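Local coordinates for outer membrane protein assembly factor BamA (Haemophilus ducreyi, PDB 4K3C) that probably forms part of the complex that assembles beta-barrel proteins and inserts them into the outer membrane, its own C-terminal part being a membrane barrel, at residues T455-W469 and D481-A495. Sequence-based numbering, arbitrary orientation.
Sequences TSVFVDAATVWNTKW and DFGDYKRVRASAGIA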
loop_
_atom_site.group_PDB
_atom_site.type_symbol
_atom_site.label_atom_id
_atom_site.label_comp_id
_atom_site.label_asym_id
_atom_site.label_seq_id
_atom_site.Cartn_x
_atom_site.Cartn_y
_atom_site.Cartn_z
ATOM N N THR A 455 22.034 3.166 5.018
ATOM C CA THR A 455 23.093 2.234 4.682
ATOM C C THR A 455 22.893 0.928 5.449
ATOM O O THR A 455 22.385 0.942 6.566
ATOM C CB THR A 455 24.453 2.823 5.018
ATOM O OG1 THR A 455 24.450 3.229 6.387
ATOM C CG2 THR A 455 24.722 4.031 4.142
ATOM N N SER A 456 23.278 -0.196 4.849
ATOM C CA SER A 456 23.024 -1.497 5.450
ATOM C C SER A 456 23.971 -2.567 4.940
ATOM O O SER A 456 24.651 -2.379 3.937
ATOM C CB SER A 456 21.590 -1.931 5.172
ATOM O OG SER A 456 21.343 -2.008 3.778
ATOM N N VAL A 457 24.010 -3.691 5.641
ATOM C CA VAL A 457 24.800 -4.839 5.230
ATOM C C VAL A 457 23.887 -6.030 5.349
ATOM O O VAL A 457 23.179 -6.175 6.351
ATOM C CB VAL A 457 26.027 -5.025 6.123
ATOM C CG1 VAL A 457 26.640 -6.397 5.908
ATOM C CG2 VAL A 457 27.050 -3.912 5.844
ATOM N N PHE A 458 23.872 -6.879 4.328
ATOM C CA PHE A 458 22.753 -7.807 4.191
ATOM C C PHE A 458 23.229 -9.198 3.801
ATOM O O PHE A 458 24.376 -9.383 3.352
ATOM C CB PHE A 458 21.719 -7.282 3.154
ATOM C CG PHE A 458 22.253 -7.243 1.761
ATOM C CD1 PHE A 458 22.165 -8.353 0.940
ATOM C CD2 PHE A 458 22.892 -6.116 1.280
ATOM C CE1 PHE A 458 22.696 -8.338 -0.325
ATOM C CE2 PHE A 458 23.416 -6.094 0.003
ATOM C CZ PHE A 458 23.316 -7.210 -0.797
ATOM N N VAL A 459 22.327 -10.164 3.972
ATOM C CA VAL A 459 22.478 -11.480 3.371
ATOM C C VAL A 459 21.156 -11.837 2.703
ATOM O O VAL A 459 20.117 -11.927 3.367
ATOM C CB VAL A 459 22.876 -12.567 4.408
ATOM C CG1 VAL A 459 22.612 -13.961 3.853
ATOM C CG2 VAL A 459 24.335 -12.414 4.802
ATOM N N ASP A 460 21.174 -12.001 1.388
ATOM C CA ASP A 460 19.964 -12.431 0.688
ATOM C C ASP A 460 20.152 -13.905 0.372
ATOM O O ASP A 460 21.280 -14.397 0.304
ATOM C CB ASP A 460 19.726 -11.646 -0.618
ATOM C CG ASP A 460 19.374 -10.170 -0.389
ATOM O OD1 ASP A 460 19.208 -9.742 0.766
ATOM O OD2 ASP A 460 19.240 -9.428 -1.389
ATOM N N ALA A 461 19.046 -14.608 0.179
ATOM C CA ALA A 461 19.073 -16.027 -0.152
ATOM C C ALA A 461 17.727 -16.416 -0.744
ATOM O O ALA A 461 16.673 -16.002 -0.244
ATOM C CB ALA A 461 19.385 -16.864 1.076
ATOM N N ALA A 462 17.775 -17.195 -1.821
ATOM C CA ALA A 462 16.597 -17.486 -2.636
ATOM C C ALA A 462 16.710 -18.860 -3.295
ATOM O O ALA A 462 17.807 -19.417 -3.416
ATOM C CB ALA A 462 16.422 -16.418 -3.688
ATOM N N THR A 463 15.572 -19.407 -3.711
ATOM C CA THR A 463 15.535 -20.739 -4.300
ATOM C C THR A 463 14.284 -20.896 -5.165
ATOM O O THR A 463 13.171 -20.720 -4.691
ATOM C CB THR A 463 15.598 -21.855 -3.203
ATOM O OG1 THR A 463 15.229 -23.122 -3.762
ATOM C CG2 THR A 463 14.647 -21.539 -2.088
ATOM N N VAL A 464 14.474 -21.218 -6.439
ATOM C CA VAL A 464 13.351 -21.462 -7.339
ATOM C C VAL A 464 13.407 -22.847 -7.964
ATOM O O VAL A 464 14.332 -23.183 -8.700
ATOM C CB VAL A 464 13.291 -20.443 -8.495
ATOM C CG1 VAL A 464 12.118 -20.776 -9.396
ATOM C CG2 VAL A 464 13.171 -19.030 -7.968
ATOM N N TRP A 465 12.391 -23.641 -7.707
ATOM C CA TRP A 465 12.370 -24.990 -8.227
ATOM C C TRP A 465 11.050 -25.374 -8.875
ATOM O O TRP A 465 10.053 -24.670 -8.731
ATOM C CB TRP A 465 12.726 -25.989 -7.125
ATOM C CG TRP A 465 11.669 -26.272 -6.049
ATOM C CD1 TRP A 465 10.899 -27.384 -5.949
ATOM C CD2 TRP A 465 11.337 -25.456 -4.917
ATOM N NE1 TRP A 465 10.106 -27.314 -4.841
ATOM C CE2 TRP A 465 10.361 -26.140 -4.184
ATOM C CE3 TRP A 465 11.768 -24.207 -4.461
ATOM C CZ2 TRP A 465 9.803 -25.630 -3.017
ATOM C CZ3 TRP A 465 11.206 -23.698 -3.305
ATOM C CH2 TRP A 465 10.235 -24.413 -2.595
ATOM N N ASN A 466 11.078 -26.511 -9.567
ATOM C CA ASN A 466 9.949 -27.094 -10.263
ATOM C C ASN A 466 9.533 -28.352 -9.523
ATOM O O ASN A 466 10.193 -29.390 -9.644
ATOM C CB ASN A 466 10.410 -27.469 -11.675
ATOM C CG ASN A 466 9.340 -28.184 -12.507
ATOM O OD1 ASN A 466 8.343 -28.706 -11.986
ATOM N ND2 ASN A 466 9.566 -28.223 -13.830
ATOM N N THR A 467 8.425 -28.278 -8.790
ATOM C CA THR A 467 7.877 -29.448 -8.101
ATOM C C THR A 467 7.593 -30.651 -8.997
ATOM O O THR A 467 7.605 -31.784 -8.525
ATOM C CB THR A 467 6.573 -29.123 -7.379
ATOM O OG1 THR A 467 5.577 -28.774 -8.352
ATOM C CG2 THR A 467 6.774 -27.972 -6.410
ATOM N N LYS A 468 7.327 -30.447 -10.278
ATOM C CA LYS A 468 6.953 -31.607 -11.073
ATOM C C LYS A 468 8.132 -32.229 -11.812
ATOM O O LYS A 468 7.968 -33.232 -12.504
ATOM C CB LYS A 468 5.791 -31.277 -12.019
ATOM C CG LYS A 468 4.651 -30.534 -11.329
ATOM C CD LYS A 468 3.326 -30.704 -12.045
ATOM C CE LYS A 468 2.341 -29.584 -11.695
ATOM N NZ LYS A 468 2.358 -28.460 -12.692
ATOM N N TRP A 469 9.323 -31.650 -11.640
ATOM C CA TRP A 469 10.505 -32.093 -12.385
ATOM C C TRP A 469 10.930 -33.564 -12.079
ATOM O O TRP A 469 11.746 -34.178 -12.798
ATOM C CB TRP A 469 11.666 -31.095 -12.240
ATOM C CG TRP A 469 12.869 -31.543 -13.019
ATOM C CD1 TRP A 469 13.926 -32.268 -12.547
ATOM C CD2 TRP A 469 13.110 -31.356 -14.421
ATOM N NE1 TRP A 469 14.813 -32.531 -13.560
ATOM C CE2 TRP A 469 14.339 -31.981 -14.720
ATOM C CE3 TRP A 469 12.409 -30.716 -15.451
ATOM C CZ2 TRP A 469 14.883 -31.985 -16.001
ATOM C CZ3 TRP A 469 12.948 -30.720 -16.721
ATOM C CH2 TRP A 469 14.180 -31.348 -16.984
ATOM N N ASP A 481 19.133 -31.369 -10.570
ATOM C CA ASP A 481 17.797 -31.719 -10.098
ATOM C C ASP A 481 16.972 -30.441 -9.979
ATOM O O ASP A 481 16.976 -29.764 -8.943
ATOM C CB ASP A 481 17.892 -32.409 -8.745
ATOM C CG ASP A 481 16.609 -33.075 -8.334
ATOM O OD1 ASP A 481 15.548 -32.737 -8.906
ATOM O OD2 ASP A 481 16.673 -33.934 -7.420
ATOM N N PHE A 482 16.257 -30.114 -11.046
ATOM C CA PHE A 482 15.576 -28.837 -11.115
ATOM C C PHE A 482 14.425 -28.788 -10.130
ATOM O O PHE A 482 13.899 -27.715 -9.830
ATOM C CB PHE A 482 15.116 -28.571 -12.537
ATOM C CG PHE A 482 16.245 -28.233 -13.479
ATOM C CD1 PHE A 482 17.017 -27.097 -13.272
ATOM C CD2 PHE A 482 16.529 -29.038 -14.575
ATOM C CE1 PHE A 482 18.057 -26.768 -14.133
ATOM C CE2 PHE A 482 17.574 -28.717 -15.444
ATOM C CZ PHE A 482 18.334 -27.579 -15.220
ATOM N N GLY A 483 14.069 -29.962 -9.613
ATOM C CA GLY A 483 13.018 -30.098 -8.623
ATOM C C GLY A 483 13.522 -30.097 -7.188
ATOM O O GLY A 483 12.741 -30.165 -6.232
ATOM N N ASP A 484 14.838 -30.015 -7.025
ATOM C CA ASP A 484 15.413 -29.948 -5.696
ATOM C C ASP A 484 15.310 -28.553 -5.082
ATOM O O ASP A 484 15.992 -27.622 -5.512
ATOM C CB ASP A 484 16.863 -30.398 -5.727
ATOM C CG ASP A 484 17.483 -30.447 -4.348
ATOM O OD1 ASP A 484 16.740 -30.668 -3.361
ATOM O OD2 ASP A 484 18.717 -30.273 -4.261
ATOM N N TYR A 485 14.464 -28.420 -4.065
ATOM C CA TYR A 485 14.312 -27.151 -3.362
ATOM C C TYR A 485 15.619 -26.698 -2.685
ATOM O O TYR A 485 15.766 -25.531 -2.354
ATOM C CB TYR A 485 13.161 -27.223 -2.339
ATOM C CG TYR A 485 13.612 -27.597 -0.949
ATOM C CD1 TYR A 485 13.713 -28.925 -0.566
ATOM C CD2 TYR A 485 13.950 -26.620 -0.022
ATOM C CE1 TYR A 485 14.133 -29.269 0.699
ATOM C CE2 TYR A 485 14.377 -26.950 1.249
ATOM C CZ TYR A 485 14.471 -28.277 1.608
ATOM O OH TYR A 485 14.912 -28.615 2.877
ATOM N N LYS A 486 16.563 -27.614 -2.480
ATOM C CA LYS A 486 17.788 -27.286 -1.739
ATOM C C LYS A 486 18.902 -26.573 -2.541
ATOM O O LYS A 486 19.987 -26.326 -2.007
ATOM C CB LYS A 486 18.374 -28.537 -1.076
ATOM C CG LYS A 486 17.362 -29.389 -0.365
ATOM C CD LYS A 486 17.980 -30.668 0.204
ATOM C CE LYS A 486 18.332 -31.687 -0.876
ATOM N NZ LYS A 486 19.661 -31.388 -1.484
ATOM N N ARG A 487 18.658 -26.247 -3.807
ATOM C CA ARG A 487 19.689 -25.601 -4.615
ATOM C C ARG A 487 19.614 -24.105 -4.413
ATOM O O ARG A 487 19.504 -23.303 -5.341
ATOM C CB ARG A 487 19.612 -26.037 -6.073
ATOM C CG ARG A 487 19.946 -27.509 -6.213
ATOM C CD ARG A 487 19.764 -28.044 -7.616
ATOM N NE ARG A 487 20.605 -27.353 -8.578
ATOM C CZ ARG A 487 20.167 -26.395 -9.381
ATOM N NH1 ARG A 487 20.995 -25.808 -10.231
ATOM N NH2 ARG A 487 18.896 -26.030 -9.333
ATOM N N VAL A 488 19.683 -23.762 -3.140
ATOM C CA VAL A 488 19.571 -22.404 -2.666
ATOM C C VAL A 488 20.826 -21.598 -2.990
ATOM O O VAL A 488 21.962 -22.100 -2.899
ATOM C CB VAL A 488 19.366 -22.417 -1.146
ATOM C CG1 VAL A 488 19.006 -21.053 -0.651
ATOM C CG2 VAL A 488 18.279 -23.399 -0.800
ATOM N N ARG A 489 20.611 -20.352 -3.384
ATOM C CA ARG A 489 21.713 -19.439 -3.579
ATOM C C ARG A 489 21.601 -18.330 -2.578
ATOM O O ARG A 489 20.523 -18.081 -2.032
ATOM C CB ARG A 489 21.708 -18.890 -4.997
ATOM C CG ARG A 489 22.298 -19.870 -5.984
ATOM C CD ARG A 489 21.515 -19.899 -7.244
ATOM N NE ARG A 489 20.604 -21.031 -7.318
ATOM C CZ ARG A 489 20.338 -21.674 -8.452
ATOM N NH1 ARG A 489 20.950 -21.296 -9.563
ATOM N NH2 ARG A 489 19.469 -22.682 -8.484
ATOM N N ALA A 490 22.720 -17.674 -2.329
ATOM C CA ALA A 490 22.731 -16.603 -1.379
ATOM C C ALA A 490 23.896 -15.660 -1.624
ATOM O O ALA A 490 24.854 -15.977 -2.315
ATOM C CB ALA A 490 22.788 -17.166 -0.013
ATOM N N SER A 491 23.801 -14.484 -1.040
ATOM C CA SER A 491 24.795 -13.470 -1.258
ATOM C C SER A 491 24.877 -12.578 -0.048
ATOM O O SER A 491 23.975 -12.577 0.797
ATOM C CB SER A 491 24.393 -12.618 -2.461
ATOM O OG SER A 491 23.241 -11.826 -2.190
ATOM N N ALA A 492 25.944 -11.792 0.013
ATOM C CA ALA A 492 26.096 -10.803 1.067
ATOM C C ALA A 492 26.652 -9.495 0.508
ATOM O O ALA A 492 27.488 -9.505 -0.409
ATOM C CB ALA A 492 26.981 -11.333 2.133
ATOM N N GLY A 493 26.184 -8.363 1.031
ATOM C CA GLY A 493 26.682 -7.112 0.502
ATOM C C GLY A 493 26.448 -5.868 1.314
ATOM O O GLY A 493 25.950 -5.922 2.437
ATOM N N ILE A 494 26.867 -4.751 0.734
ATOM C CA ILE A 494 26.519 -3.408 1.190
ATOM C C ILE A 494 25.362 -2.908 0.336
ATOM O O ILE A 494 25.180 -3.330 -0.804
ATOM C CB ILE A 494 27.684 -2.419 0.989
ATOM C CG1 ILE A 494 28.996 -3.061 1.420
ATOM C CG2 ILE A 494 27.470 -1.136 1.787
ATOM C CD1 ILE A 494 29.037 -3.411 2.874
ATOM N N ALA A 495 24.584 -1.996 0.884
ATOM C CA ALA A 495 23.437 -1.487 0.172
ATOM C C ALA A 495 23.212 -0.069 0.648
ATOM O O ALA A 495 23.127 0.189 1.849
ATOM C CB ALA A 495 22.221 -2.361 0.440
#
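Parts of two neighbouring antiparallel strands of the Omp85 transmembrane barrel, 453-465 and 489-500, pair here and part into the turns of a long connecting loop. The paired backbones are stitched by four reciprocal sets of hydrogen bonds, at S456 with A495, F458 with G493, D460 with S491 and A462 with R489. F458 folds back over its glycine partner: with CG set between the backbone N and the carbonyl carbon (chi1 66°), the ring lies flat across the second strand, G493 N 3.5 Å above its plane and over its centre, while I494 O meets the ring edge. V457, V459, A461, A490, A492 and I494 share the outward face of the sheet, where V457, V459 and I494 are on the surface, consistent with facing lipid; V457 CG2 touches I494 CD1 at 3.6 Å.

Beyond the A462-R489 pair, the second segment is made of turns. T463 OG1 donates to Y485 O (2.8 Å), and the CB of Y485 sits squarely over the six-membered ring of W465, 3.6 Å from its centroid. A nearly straight bond (170°) from N466 N to F482 O joins turns 466-469 and 481-484. The edge of F482 meets the six-membered face of W469, the planes at 88°, with CD2 of F482 3.7 Å from CZ2 of W469; CB of F482 lies over the five-membered ring of W469.

Inside the barrel, R399, the arginine of an LRGF sequence matching the family's VRGF/Y motif on the inward-folded loop, ties both strands: its side chain forms a salt bridge with D460 and a cation-pi contact with F458, and its carbonyl accepts from S491. R489 pairs with D519, and strand 430-440 flanks 453-465 through regular backbone bonds.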